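Local coordinates for Pre-mRNA splicing factor PRP8 (Cyanidioschyzon merolae, PDB 6NQI), which serves as a core spliceosome component, probably binding U1, U2, U5 and U6 snRNAs and the pre-mRNA intron, represented here by its RNase H-like domain, at residues G4-R8 and V152-S156; V27-W31 and M114-M120; K41-R45 and R128-R133; W140-W146 and P193-P197. One frame throughout, in Å; residues are numbered along the deposited sequence.

Interaction 1: residues G4-R8 and V152-S156; sequences GDLWR and VWIAS
The type I beta turn from Asp5 to Arg8 lies against the first turn of helix 152-168, with the CA atoms of Trp7 and Trp153 only 5.1 Å apart. No hydrogen bond links the two segments; this is an edge-to-face tryptophan pair that packs the leading end of the modelled chain, just before the first strand of the RNase H-like domain, onto a helix near the surface. Trp7 and Trp153 leave their backbones side by side and point the same way. In Trp153, CG sits between the backbone N and the carbonyl carbon (chi1 62°), which leaves CB facing the Trp7 ring and CE3 alongside it. Trp153 thus turns the CE3 edge of its ring toward the face of Trp7, the six-membered rings having centroids 4.9 Å apart and planes at 57°. Nearer the backbone, CB of Trp153 sits over the five-membered ring of Trp7, 3.5 Å from its centroid, in a CH-pi contact. The opposite face of the Trp7 indole is met by CD of Arg8, whose NE forms a salt bridge with Asp5 OD1 through a weak hydrogen bond, so the indole lies between an aliphatic arm and the helix. Farther in, Leu6 and Ser156 approach loosely, and both also touch Trp31 of strand 24-32. Leu6 O accepts a hydrogen bond from Thr33 OG1, tying the turn to the residue just past that strand. Val152 crosses Trp7 obliquely, its CG1 methyl 3.6 Å from Trp7 CB.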
loop_
_atom_site.group_PDB
_atom_site.type_symbol
_atom_site.label_atom_id
_atom_site.label_comp_id
_atom_site.label_asym_id
_atom_site.label_seq_id
_atom_site.Cartn_x
_atom_site.Cartn_y
_atom_site.Cartn_z
ATOM N N GLY A 4 -11.219 -12.599 -5.641
ATOM C CA GLY A 4 -10.255 -12.958 -4.620
ATOM C C GLY A 4 -9.052 -13.694 -5.175
ATOM O O GLY A 4 -8.681 -14.754 -4.661
ATOM N N ASP A 5 -8.435 -13.112 -6.215
ATOM C CA ASP A 5 -7.374 -13.762 -6.980
ATOM C C ASP A 5 -6.054 -13.020 -6.890
ATOM O O ASP A 5 -5.127 -13.319 -7.650
ATOM C CB ASP A 5 -7.774 -13.909 -8.446
ATOM C CG ASP A 5 -8.968 -14.796 -8.620
ATOM O OD1 ASP A 5 -8.925 -15.965 -8.163
ATOM O OD2 ASP A 5 -9.960 -14.305 -9.189
ATOM N N LEU A 6 -5.960 -12.048 -5.987
ATOM C CA LEU A 6 -4.696 -11.377 -5.721
ATOM C C LEU A 6 -3.681 -12.285 -5.035
ATOM O O LEU A 6 -2.489 -11.962 -5.033
ATOM C CB LEU A 6 -4.950 -10.141 -4.862
ATOM C CG LEU A 6 -6.192 -9.342 -5.246
ATOM C CD1 LEU A 6 -6.611 -8.478 -4.060
ATOM C CD2 LEU A 6 -5.935 -8.517 -6.510
ATOM N N TRP A 7 -4.111 -13.417 -4.466
ATOM C CA TRP A 7 -3.157 -14.375 -3.915
ATOM C C TRP A 7 -2.479 -15.233 -4.987
ATOM O O TRP A 7 -1.550 -15.980 -4.652
ATOM C CB TRP A 7 -3.855 -15.307 -2.910
ATOM C CG TRP A 7 -4.604 -16.459 -3.580
ATOM C CD1 TRP A 7 -5.860 -16.446 -4.106
ATOM C CD2 TRP A 7 -4.108 -17.804 -3.779
ATOM N NE1 TRP A 7 -6.163 -17.674 -4.632
ATOM C CE2 TRP A 7 -5.106 -18.524 -4.442
ATOM C CE3 TRP A 7 -2.906 -18.463 -3.462
ATOM C CZ2 TRP A 7 -4.947 -19.871 -4.784
ATOM C CZ3 TRP A 7 -2.758 -19.805 -3.824
ATOM C CH2 TRP A 7 -3.769 -20.485 -4.480
ATOM N N ARG A 8 -2.908 -15.143 -6.255
ATOM C CA ARG A 8 -2.329 -15.975 -7.314
ATOM C C ARG A 8 -0.835 -15.747 -7.489
ATOM O O ARG A 8 -0.027 -16.675 -7.360
ATOM C CB ARG A 8 -3.018 -15.694 -8.650
ATOM C CG ARG A 8 -4.155 -16.595 -9.065
ATOM C CD ARG A 8 -5.115 -16.941 -7.961
ATOM N NE ARG A 8 -6.159 -17.817 -8.480
ATOM C CZ ARG A 8 -6.024 -19.128 -8.622
ATOM N NH1 ARG A 8 -4.882 -19.719 -8.293
ATOM N NH2 ARG A 8 -7.031 -19.848 -9.102
ATOM N N VAL A 152 -2.678 -18.591 1.733
ATOM C CA VAL A 152 -2.381 -17.236 1.270
ATOM C C VAL A 152 -3.660 -16.489 0.914
ATOM O O VAL A 152 -3.795 -15.294 1.197
ATOM C CB VAL A 152 -1.395 -17.279 0.088
ATOM C CG1 VAL A 152 -1.272 -15.901 -0.543
ATOM C CG2 VAL A 152 -0.023 -17.748 0.574
ATOM N N TRP A 153 -4.631 -17.179 0.305
ATOM C CA TRP A 153 -5.842 -16.470 -0.104
ATOM C C TRP A 153 -6.636 -15.950 1.094
ATOM O O TRP A 153 -7.256 -14.885 0.997
ATOM C CB TRP A 153 -6.719 -17.344 -1.006
ATOM C CG TRP A 153 -7.280 -18.647 -0.459
ATOM C CD1 TRP A 153 -8.466 -18.811 0.211
ATOM C CD2 TRP A 153 -6.722 -19.964 -0.600
ATOM N NE1 TRP A 153 -8.668 -20.141 0.503
ATOM C CE2 TRP A 153 -7.611 -20.867 0.019
ATOM C CE3 TRP A 153 -5.551 -20.465 -1.177
ATOM C CZ2 TRP A 153 -7.360 -22.233 0.077
ATOM C CZ3 TRP A 153 -5.309 -21.820 -1.116
ATOM C CH2 TRP A 153 -6.206 -22.689 -0.494
ATOM N N ILE A 154 -6.612 -16.670 2.226
ATOM C CA ILE A 154 -7.301 -16.219 3.435
ATOM C C ILE A 154 -6.631 -14.980 4.014
ATOM O O ILE A 154 -7.307 -14.047 4.454
ATOM C CB ILE A 154 -7.389 -17.347 4.476
ATOM C CG1 ILE A 154 -8.398 -18.399 4.030
ATOM C CG2 ILE A 154 -7.860 -16.790 5.804
ATOM C CD1 ILE A 154 -9.790 -17.832 3.851
ATOM N N ALA A 155 -5.295 -14.967 4.060
ATOM C CA ALA A 155 -4.572 -13.797 4.552
ATOM C C ALA A 155 -4.839 -12.584 3.673
ATOM O O ALA A 155 -5.092 -11.475 4.170
ATOM C CB ALA A 155 -3.075 -14.094 4.589
ATOM N N SER A 156 -4.812 -12.791 2.360
ATOM C CA SER A 156 -5.123 -11.725 1.420
ATOM C C SER A 156 -6.520 -11.173 1.669
ATOM O O SER A 156 -6.716 -9.955 1.776
ATOM C CB SER A 156 -5.002 -12.286 -0.004
ATOM O OG SER A 156 -5.546 -11.421 -0.978
#

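Interaction 2: residues V27-W31 and M114-M120; sequences VIWIW and MPLQALM
Trp29 meets a short 3-10 helix rather than an alpha helix, and its indole lies against backbone as much as against side chains. Strand 24-32, a central strand of the RNase H-like mixed sheet, presents Val27, Trp29 and Trp31 to residues 114-120, with no hydrogen bond between the segments. With CG anti to the carbonyl carbon (chi1 -41°), the Trp29 indole reaches over the 3-10 turns. Leu119 CB lies over the six-membered ring, 3.8 Å from its centroid, a CH-pi contact, while Val27 CG1 covers the centre of the opposite face. The pyrrole end comes up to the main chain, with NE1 3.5 Å from Gln117 CA; its N-H is engaged by Thr18 OG1 on strand 11-21. Met120 turns at the CB-CG bond (chi2 62°), bringing its sulfur to the ring edge, a Met-aromatic contact 5.2 Å from the centroid of the six-membered ring. Without the indole, as with an alanine here, Leu119 and Val27 would probably face a gap and Thr18 OG1 would lose its N-H partner. Leu116 fills the angle between the two tryptophans: its CD2 lies 3.7 Å from Trp29 CB and also reaches Trp31 CB. The far end of the contact is sparser, where Met114 SD stands 4.5 Å from Trp31 CZ3, at the edge of the ring and near its plane.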
loop_
_atom_site.group_PDB
_atom_site.type_symbol
_atom_site.label_atom_id
_atom_site.label_comp_id
_atom_site.label_asym_id
_atom_site.label_seq_id
_atom_site.Cartn_x
_atom_site.Cartn_y
_atom_site.Cartn_z
ATOM N N VAL A 27 1.439 10.054 2.005
ATOM C CA VAL A 27 1.970 8.687 1.937
ATOM C C VAL A 27 1.608 8.087 0.582
ATOM O O VAL A 27 0.531 8.352 0.040
ATOM C CB VAL A 27 1.441 7.797 3.092
ATOM C CG1 VAL A 27 1.747 6.343 2.844
ATOM C CG2 VAL A 27 2.075 8.176 4.409
ATOM N N ILE A 28 2.514 7.283 0.030
ATOM C CA ILE A 28 2.227 6.397 -1.096
ATOM C C ILE A 28 2.375 4.949 -0.624
ATOM O O ILE A 28 3.395 4.584 -0.023
ATOM C CB ILE A 28 3.156 6.674 -2.293
ATOM C CG1 ILE A 28 2.910 8.076 -2.837
ATOM C CG2 ILE A 28 2.975 5.549 -3.395
ATOM C CD1 ILE A 28 3.829 8.460 -3.957
ATOM N N TRP A 29 1.344 4.136 -0.859
ATOM C CA TRP A 29 1.339 2.744 -0.417
ATOM C C TRP A 29 1.611 1.781 -1.564
ATOM O O TRP A 29 1.065 1.948 -2.657
ATOM C CB TRP A 29 -0.013 2.384 0.188
ATOM C CG TRP A 29 -0.581 3.431 1.049
ATOM C CD1 TRP A 29 -1.358 4.480 0.663
ATOM C CD2 TRP A 29 -0.475 3.507 2.467
ATOM N NE1 TRP A 29 -1.720 5.223 1.756
ATOM C CE2 TRP A 29 -1.192 4.639 2.877
ATOM C CE3 TRP A 29 0.156 2.718 3.435
ATOM C CZ2 TRP A 29 -1.287 5.013 4.209
ATOM C CZ3 TRP A 29 0.065 3.092 4.757
ATOM C CH2 TRP A 29 -0.654 4.226 5.132
ATOM N N ILE A 30 2.386 0.731 -1.283
ATOM C CA ILE A 30 2.522 -0.414 -2.196
ATOM C C ILE A 30 2.296 -1.704 -1.410
ATOM O O ILE A 30 3.132 -2.084 -0.579
ATOM C CB ILE A 30 3.891 -0.461 -2.888
ATOM C CG1 ILE A 30 4.126 0.795 -3.725
ATOM C CG2 ILE A 30 4.009 -1.770 -3.739
ATOM C CD1 ILE A 30 5.457 0.784 -4.380
ATOM N N TRP A 31 1.206 -2.405 -1.717
ATOM C CA TRP A 31 0.876 -3.695 -1.117
ATOM C C TRP A 31 1.344 -4.797 -2.060
ATOM O O TRP A 31 0.961 -4.820 -3.235
ATOM C CB TRP A 31 -0.628 -3.791 -0.841
ATOM C CG TRP A 31 -1.134 -5.163 -0.458
ATOM C CD1 TRP A 31 -0.463 -6.126 0.236
ATOM C CD2 TRP A 31 -2.432 -5.714 -0.749
ATOM N NE1 TRP A 31 -1.254 -7.254 0.382
ATOM C CE2 TRP A 31 -2.468 -7.020 -0.210
ATOM C CE3 TRP A 31 -3.567 -5.230 -1.409
ATOM C CZ2 TRP A 31 -3.589 -7.839 -0.312
ATOM C CZ3 TRP A 31 -4.684 -6.054 -1.506
ATOM C CH2 TRP A 31 -4.682 -7.337 -0.960
ATOM N N MET A 114 -10.153 -0.791 -4.238
ATOM C CA MET A 114 -9.515 -1.227 -3.000
ATOM C C MET A 114 -9.010 -0.047 -2.180
ATOM O O MET A 114 -8.061 0.636 -2.597
ATOM C CB MET A 114 -8.380 -2.221 -3.274
ATOM C CG MET A 114 -8.870 -3.491 -4.003
ATOM S SD MET A 114 -7.619 -4.675 -4.583
ATOM C CE MET A 114 -7.043 -3.950 -6.114
ATOM N N PRO A 115 -9.632 0.251 -1.026
ATOM C CA PRO A 115 -9.241 1.427 -0.220
ATOM C C PRO A 115 -8.009 1.155 0.628
ATOM O O PRO A 115 -8.039 1.118 1.860
ATOM C CB PRO A 115 -10.488 1.664 0.629
ATOM C CG PRO A 115 -10.992 0.278 0.870
ATOM C CD PRO A 115 -10.792 -0.447 -0.446
ATOM N N LEU A 116 -6.888 0.970 -0.072
ATOM C CA LEU A 116 -5.602 0.760 0.581
ATOM C C LEU A 116 -5.160 2.011 1.343
ATOM O O LEU A 116 -4.517 1.907 2.399
ATOM C CB LEU A 116 -4.574 0.353 -0.474
ATOM C CG LEU A 116 -3.141 0.097 -0.057
ATOM C CD1 LEU A 116 -3.084 -1.073 0.884
ATOM C CD2 LEU A 116 -2.313 -0.182 -1.281
ATOM N N GLN A 117 -5.509 3.199 0.832
ATOM C CA GLN A 117 -5.155 4.440 1.515
ATOM C C GLN A 117 -5.751 4.502 2.920
ATOM O O GLN A 117 -5.265 5.270 3.758
ATOM C CB GLN A 117 -5.659 5.660 0.742
ATOM C CG GLN A 117 -7.114 5.549 0.344
ATOM C CD GLN A 117 -7.664 6.821 -0.291
ATOM O OE1 GLN A 117 -7.018 7.871 -0.280
ATOM N NE2 GLN A 117 -8.882 6.736 -0.818
ATOM N N ALA A 118 -6.813 3.729 3.189
ATOM C CA ALA A 118 -7.408 3.719 4.519
ATOM C C ALA A 118 -6.408 3.304 5.594
ATOM O O ALA A 118 -6.646 3.568 6.779
ATOM C CB ALA A 118 -8.644 2.811 4.536
ATOM N N LEU A 119 -5.271 2.711 5.214
ATOM C CA LEU A 119 -4.270 2.407 6.232
ATOM C C LEU A 119 -3.775 3.666 6.946
ATOM O O LEU A 119 -3.204 3.568 8.044
ATOM C CB LEU A 119 -3.090 1.666 5.612
ATOM C CG LEU A 119 -3.462 0.255 5.231
ATOM C CD1 LEU A 119 -2.272 -0.464 4.578
ATOM C CD2 LEU A 119 -3.980 -0.461 6.472
ATOM N N MET A 120 -4.020 4.845 6.365
ATOM C CA MET A 120 -3.681 6.101 7.018
ATOM C C MET A 120 -4.299 6.206 8.400
ATOM O O MET A 120 -3.855 7.028 9.205
ATOM C CB MET A 120 -4.167 7.275 6.159
ATOM C CG MET A 120 -3.475 8.600 6.441
ATOM S SD MET A 120 -1.732 8.436 6.082
ATOM C CE MET A 120 -1.043 8.438 7.736
#

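Interaction 3: residues K41-R45 and R128-R133; sequences KIVHR and RTQTAR
Apolar packing comes first: Ile42, near the end of strand 37-43, pushes its side chain into the C-terminal turn of helix 123-130, where the helix packs on the sheet of this RNase H-like domain. CG1 of Ile42 is anti to the carbonyl carbon (chi1 -52°), which sends CD1 across to Thr129 CA at 3.8 Å and to the carbonyl oxygen of Arg128. The CG2 methyl of Ile42 meets Thr129 CG2, again at 3.8 Å, and both CG2 and CD1 meet the methyl of Ala132. Thr129 OG1 faces back along its own helix, bonded to Ile125 O.

The polar contact belongs to His44. Its NE2 gives a weak hydrogen bond to Ala132 O, at 3.2 Å with a bent N-H...O angle of 129°; that oxygen lies in the plane of the imidazole, at its edge. Arg133 O is over a face of the same ring, 3.4 Å from NE2, but too poorly angled to bond. A leucine replacing His44 would probably leave Ala132 O without this donor, leaning on its weak bond from Asn25 ND2.

Asn25, on strand 24-32, also bonds Thr129 O and Arg45 N, and so joins both segments to the neighbouring strand. The chemistry implies a junction set mainly by the fit of Ile42 into the helix end, with Thr129 O and Ala132 O taking side-chain donors, Asn25 to both and His44 weakly to the second.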
loop_
_atom_site.group_PDB
_atom_site.type_symbol
_atom_site.label_atom_id
_atom_site.label_comp_id
_atom_site.label_asym_id
_atom_site.label_seq_id
_atom_site.Cartn_x
_atom_site.Cartn_y
_atom_site.Cartn_z
ATOM N N LYS A 41 5.771 4.838 1.701
ATOM C CA LYS A 41 6.659 5.915 1.296
ATOM C C LYS A 41 6.047 7.227 1.785
ATOM O O LYS A 41 5.048 7.691 1.231
ATOM C CB LYS A 41 6.858 5.902 -0.220
ATOM C CG LYS A 41 7.582 7.106 -0.743
ATOM C CD LYS A 41 9.080 7.084 -0.400
ATOM C CE LYS A 41 9.826 8.186 -1.164
ATOM N NZ LYS A 41 11.278 8.210 -0.834
ATOM N N ILE A 42 6.629 7.814 2.823
ATOM C CA ILE A 42 6.127 9.084 3.352
ATOM C C ILE A 42 6.567 10.211 2.425
ATOM O O ILE A 42 7.756 10.354 2.142
ATOM C CB ILE A 42 6.617 9.314 4.793
ATOM C CG1 ILE A 42 6.291 8.081 5.661
ATOM C CG2 ILE A 42 5.988 10.549 5.363
ATOM C CD1 ILE A 42 6.888 8.093 7.048
ATOM N N VAL A 43 5.601 10.968 1.900
ATOM C CA VAL A 43 5.837 12.117 1.018
ATOM C C VAL A 43 5.847 13.388 1.876
ATOM O O VAL A 43 4.808 13.812 2.396
ATOM C CB VAL A 43 4.775 12.207 -0.086
ATOM C CG1 VAL A 43 4.970 13.470 -0.925
ATOM C CG2 VAL A 43 4.813 10.959 -0.960
ATOM N N HIS A 44 7.015 14.010 2.025
ATOM C CA HIS A 44 7.120 15.153 2.919
ATOM C C HIS A 44 6.402 16.380 2.370
ATOM O O HIS A 44 6.264 16.554 1.158
ATOM C CB HIS A 44 8.577 15.486 3.182
ATOM C CG HIS A 44 8.795 16.143 4.502
ATOM N ND1 HIS A 44 8.814 17.513 4.660
ATOM C CD2 HIS A 44 8.963 15.613 5.737
ATOM C CE1 HIS A 44 9.007 17.795 5.936
ATOM N NE2 HIS A 44 9.102 16.661 6.607
ATOM N N ARG A 45 5.977 17.260 3.285
ATOM C CA ARG A 45 5.255 18.453 2.869
ATOM C C ARG A 45 6.077 19.372 1.984
ATOM O O ARG A 45 5.492 20.083 1.162
ATOM C CB ARG A 45 4.830 19.289 4.074
ATOM C CG ARG A 45 3.633 18.856 4.842
ATOM C CD ARG A 45 3.696 19.522 6.195
ATOM N NE ARG A 45 4.900 19.032 6.851
ATOM C CZ ARG A 45 5.296 19.358 8.073
ATOM N NH1 ARG A 45 4.592 20.215 8.816
ATOM N NH2 ARG A 45 6.417 18.829 8.551
ATOM N N ARG A 128 4.200 7.598 12.754
ATOM C CA ARG A 128 5.495 7.644 12.088
ATOM C C ARG A 128 5.473 8.641 10.939
ATOM O O ARG A 128 6.500 9.257 10.632
ATOM C CB ARG A 128 5.905 6.261 11.596
ATOM C CG ARG A 128 7.294 6.201 10.987
ATOM C CD ARG A 128 7.543 4.809 10.432
ATOM N NE ARG A 128 8.930 4.530 10.055
ATOM C CZ ARG A 128 9.674 3.560 10.584
ATOM N NH1 ARG A 128 9.170 2.772 11.530
ATOM N NH2 ARG A 128 10.923 3.374 10.162
ATOM N N THR A 129 4.299 8.870 10.349
ATOM C CA THR A 129 4.204 9.719 9.170
ATOM C C THR A 129 4.337 11.188 9.514
ATOM O O THR A 129 5.143 11.899 8.904
ATOM C CB THR A 129 2.879 9.487 8.451
ATOM O OG1 THR A 129 2.827 8.158 7.934
ATOM C CG2 THR A 129 2.687 10.506 7.334
ATOM N N GLN A 130 3.543 11.675 10.472
ATOM C CA GLN A 130 3.582 13.112 10.752
ATOM C C GLN A 130 4.932 13.561 11.296
ATOM O O GLN A 130 5.422 14.636 10.936
ATOM C CB GLN A 130 2.467 13.509 11.699
ATOM C CG GLN A 130 1.138 13.504 11.004
ATOM C CD GLN A 130 0.020 13.920 11.915
ATOM O OE1 GLN A 130 0.122 14.932 12.627
ATOM N NE2 GLN A 130 -1.068 13.151 11.900
ATOM N N THR A 131 5.561 12.748 12.131
ATOM C CA THR A 131 6.837 13.110 12.733
ATOM C C THR A 131 8.018 12.955 11.782
ATOM O O THR A 131 9.148 13.254 12.176
ATOM C CB THR A 131 7.074 12.244 13.979
ATOM O OG1 THR A 131 6.781 10.864 13.661
ATOM C CG2 THR A 131 6.219 12.717 15.171
ATOM N N ALA A 132 7.793 12.493 10.553
ATOM C CA ALA A 132 8.886 12.305 9.605
ATOM C C ALA A 132 9.519 13.645 9.221
ATOM O O ALA A 132 8.840 14.664 9.081
ATOM C CB ALA A 132 8.390 11.570 8.361
ATOM N N ARG A 133 10.834 13.615 8.995
ATOM C CA ARG A 133 11.573 14.797 8.583
ATOM C C ARG A 133 12.092 14.717 7.155
ATOM O O ARG A 133 12.409 15.760 6.571
ATOM C CB ARG A 133 12.764 15.038 9.532
ATOM C CG ARG A 133 12.346 15.221 10.994
ATOM C CD ARG A 133 13.455 15.746 11.899
ATOM N NE ARG A 133 14.553 14.808 12.131
ATOM C CZ ARG A 133 14.607 13.939 13.139
ATOM N NH1 ARG A 133 13.608 13.861 14.013
ATOM N NH2 ARG A 133 15.664 13.148 13.270
#

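Interaction 4: residues W140-W146 and P193-P197; sequences WSGYADW and PWLWP
Leu195 and Trp140 lie at the apolar centre, where the edge strand 137-141 of the RNase H-like sheet is met by the loop before helix 201-210. Leu195 directs CD1 toward Trp140 CB and brings CD2 to Gly142 CA, while its side chain also touches Leu38 and Ile125. Pro193 crosses Trp140 at about a right angle, its CG over the face of the six-membered ring, 3.8 Å from the centroid. Beyond Gly142, the ring planes of Trp146 and Trp196 are near parallel (23°) but slid apart, so they barely overlap; Trp146 CZ2 and Trp196 CD1 are 3.8 Å apart. Farther out, the Trp194 indole folds back across the turn with CG anti to the carbonyl carbon (chi1 -65°). Ala144 CA lies over its five-membered ring, and Asp145 CB lies 3.5 Å from Trp194 CH2.

Polar contacts follow the backbones. Ser141 N gives Pro193 O a nearly straight bond of 3.0 Å, and Leu195 N returns a long, weak one to Ser141 O, making a single beta bridge between Ser141 and Trp194. Trp196 NE1 adds a weak bond of 3.1 Å to Gly142 O, which lies in its ring plane at the edge. One well-formed backbone bond among weak ones implies that the loop is held against the strand end largely by the indoles and the proline, with the bridge setting the register.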
loop_
_atom_site.group_PDB
_atom_site.type_symbol
_atom_site.label_atom_id
_atom_site.label_comp_id
_atom_site.label_asym_id
_atom_site.label_seq_id
_atom_site.Cartn_x
_atom_site.Cartn_y
_atom_site.Cartn_z
ATOM N N TRP A 140 6.628 -2.740 6.073
ATOM C CA TRP A 140 5.878 -3.447 7.098
ATOM C C TRP A 140 5.441 -4.794 6.546
ATOM O O TRP A 140 5.411 -5.003 5.336
ATOM C CB TRP A 140 4.659 -2.626 7.553
ATOM C CG TRP A 140 5.031 -1.234 7.996
ATOM C CD1 TRP A 140 5.516 -0.231 7.216
ATOM C CD2 TRP A 140 4.976 -0.713 9.325
ATOM N NE1 TRP A 140 5.756 0.879 7.968
ATOM C CE2 TRP A 140 5.438 0.609 9.272
ATOM C CE3 TRP A 140 4.577 -1.239 10.557
ATOM C CZ2 TRP A 140 5.510 1.422 10.406
ATOM C CZ3 TRP A 140 4.649 -0.436 11.681
ATOM C CH2 TRP A 140 5.108 0.879 11.598
ATOM N N SER A 141 5.139 -5.735 7.426
ATOM C CA SER A 141 4.587 -7.016 6.983
ATOM C C SER A 141 3.078 -6.957 7.170
ATOM O O SER A 141 2.579 -7.017 8.293
ATOM C CB SER A 141 5.213 -8.189 7.729
ATOM O OG SER A 141 4.483 -8.514 8.890
ATOM N N GLY A 142 2.350 -6.805 6.069
ATOM C CA GLY A 142 0.907 -6.669 6.146
ATOM C C GLY A 142 0.137 -7.933 6.470
ATOM O O GLY A 142 -1.055 -7.837 6.774
ATOM N N TYR A 143 0.785 -9.099 6.457
ATOM C CA TYR A 143 0.133 -10.352 6.813
ATOM C C TYR A 143 0.603 -10.879 8.161
ATOM O O TYR A 143 0.321 -12.035 8.498
ATOM C CB TYR A 143 0.343 -11.428 5.734
ATOM C CG TYR A 143 -0.310 -11.126 4.402
ATOM C CD1 TYR A 143 -1.229 -10.100 4.287
ATOM C CD2 TYR A 143 -0.021 -11.890 3.261
ATOM C CE1 TYR A 143 -1.825 -9.819 3.085
ATOM C CE2 TYR A 143 -0.632 -11.619 2.037
ATOM C CZ TYR A 143 -1.531 -10.583 1.964
ATOM O OH TYR A 143 -2.144 -10.268 0.786
ATOM N N ALA A 144 1.341 -10.068 8.923
ATOM C CA ALA A 144 1.735 -10.449 10.271
ATOM C C ALA A 144 2.379 -11.821 10.242
ATOM O O ALA A 144 3.384 -12.033 9.557
ATOM C CB ALA A 144 0.523 -10.458 11.210
ATOM N N ASP A 145 1.737 -12.765 10.929
ATOM C CA ASP A 145 2.098 -14.176 10.936
ATOM C C ASP A 145 0.951 -15.033 10.428
ATOM O O ASP A 145 0.823 -16.190 10.825
ATOM C CB ASP A 145 2.473 -14.622 12.346
ATOM C CG ASP A 145 1.302 -14.500 13.322
ATOM O OD1 ASP A 145 1.153 -15.379 14.207
ATOM O OD2 ASP A 145 0.521 -13.527 13.185
ATOM N N TRP A 146 0.079 -14.472 9.590
ATOM C CA TRP A 146 -1.085 -15.238 9.156
ATOM C C TRP A 146 -0.678 -16.455 8.325
ATOM O O TRP A 146 -1.239 -17.546 8.496
ATOM C CB TRP A 146 -2.055 -14.347 8.378
ATOM C CG TRP A 146 -2.511 -13.145 9.143
ATOM C CD1 TRP A 146 -2.393 -12.924 10.491
ATOM C CD2 TRP A 146 -3.212 -12.018 8.610
ATOM N NE1 TRP A 146 -2.952 -11.712 10.820
ATOM C CE2 TRP A 146 -3.458 -11.131 9.686
ATOM C CE3 TRP A 146 -3.643 -11.664 7.323
ATOM C CZ2 TRP A 146 -4.119 -9.915 9.518
ATOM C CZ3 TRP A 146 -4.296 -10.451 7.152
ATOM C CH2 TRP A 146 -4.528 -9.589 8.249
ATOM N N PRO A 193 8.520 -4.657 10.988
ATOM C CA PRO A 193 7.423 -4.447 11.946
ATOM C C PRO A 193 6.092 -4.988 11.429
ATOM O O PRO A 193 5.777 -4.890 10.237
ATOM C CB PRO A 193 7.388 -2.920 12.121
ATOM C CG PRO A 193 7.930 -2.375 10.853
ATOM C CD PRO A 193 8.932 -3.381 10.353
ATOM N N TRP A 194 5.308 -5.579 12.340
ATOM C CA TRP A 194 3.984 -6.045 11.954
ATOM C C TRP A 194 3.008 -4.880 11.993
ATOM O O TRP A 194 2.992 -4.081 12.932
ATOM C CB TRP A 194 3.474 -7.161 12.875
ATOM C CG TRP A 194 4.249 -8.464 12.841
ATOM C CD1 TRP A 194 5.424 -8.707 12.187
ATOM C CD2 TRP A 194 3.906 -9.694 13.513
ATOM N NE1 TRP A 194 5.832 -10.006 12.408
ATOM C CE2 TRP A 194 4.920 -10.630 13.218
ATOM C CE3 TRP A 194 2.844 -10.088 14.335
ATOM C CZ2 TRP A 194 4.903 -11.937 13.716
ATOM C CZ3 TRP A 194 2.829 -11.388 14.830
ATOM C CH2 TRP A 194 3.852 -12.293 14.518
ATOM N N LEU A 195 2.151 -4.838 10.992
ATOM C CA LEU A 195 1.124 -3.826 10.885
ATOM C C LEU A 195 -0.026 -4.078 11.855
ATOM O O LEU A 195 -0.771 -3.145 12.164
ATOM C CB LEU A 195 0.646 -3.802 9.436
ATOM C CG LEU A 195 -0.275 -2.743 8.877
ATOM C CD1 LEU A 195 0.564 -1.527 8.515
ATOM C CD2 LEU A 195 -0.980 -3.299 7.660
ATOM N N TRP A 196 -0.221 -5.330 12.276
ATOM C CA TRP A 196 -1.265 -5.801 13.175
ATOM C C TRP A 196 -0.734 -6.388 14.475
ATOM O O TRP A 196 0.403 -6.871 14.531
ATOM C CB TRP A 196 -2.082 -6.874 12.454
ATOM C CG TRP A 196 -2.453 -6.411 11.125
ATOM C CD1 TRP A 196 -1.915 -6.811 9.936
ATOM C CD2 TRP A 196 -3.429 -5.419 10.815
ATOM N NE1 TRP A 196 -2.519 -6.147 8.900
ATOM C CE2 TRP A 196 -3.451 -5.280 9.412
ATOM C CE3 TRP A 196 -4.303 -4.649 11.583
ATOM C CZ2 TRP A 196 -4.308 -4.393 8.763
ATOM C CZ3 TRP A 196 -5.155 -3.776 10.939
ATOM C CH2 TRP A 196 -5.154 -3.654 9.545
ATOM N N PRO A 197 -1.553 -6.410 15.529
ATOM C CA PRO A 197 -1.135 -7.032 16.787
ATOM C C PRO A 197 -1.056 -8.546 16.672
ATOM O O PRO A 197 -1.698 -9.167 15.823
ATOM C CB PRO A 197 -2.239 -6.616 17.762
ATOM C CG PRO A 197 -3.435 -6.469 16.901
ATOM C CD PRO A 197 -2.920 -5.869 15.628
#

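In the fold
Interaction 2 is the core contact, its centre about 4 Å from the centre of the chain; interaction 1 is at the surface, and interactions 3 and 4 are partly buried. Interactions 2, 3 and 4 reach the same sheet: strands 24-32 and 37-43 are neighbours, joined by the probable hydrogen bond Ile28 N to Lys41 O (2.8 Å), and 137-141 borders 37-43. Interactions 1 and 3 lie on opposite sides of the chain's centre without touching. Trp31 is common ground, meeting Leu6 and Ser156 of interaction 1 and Tyr143 of interaction 4. Interactions 1 and 2 have no hydrogen bonds between their segments, whereas 3 and 4 add polar contacts to backbone carbonyls.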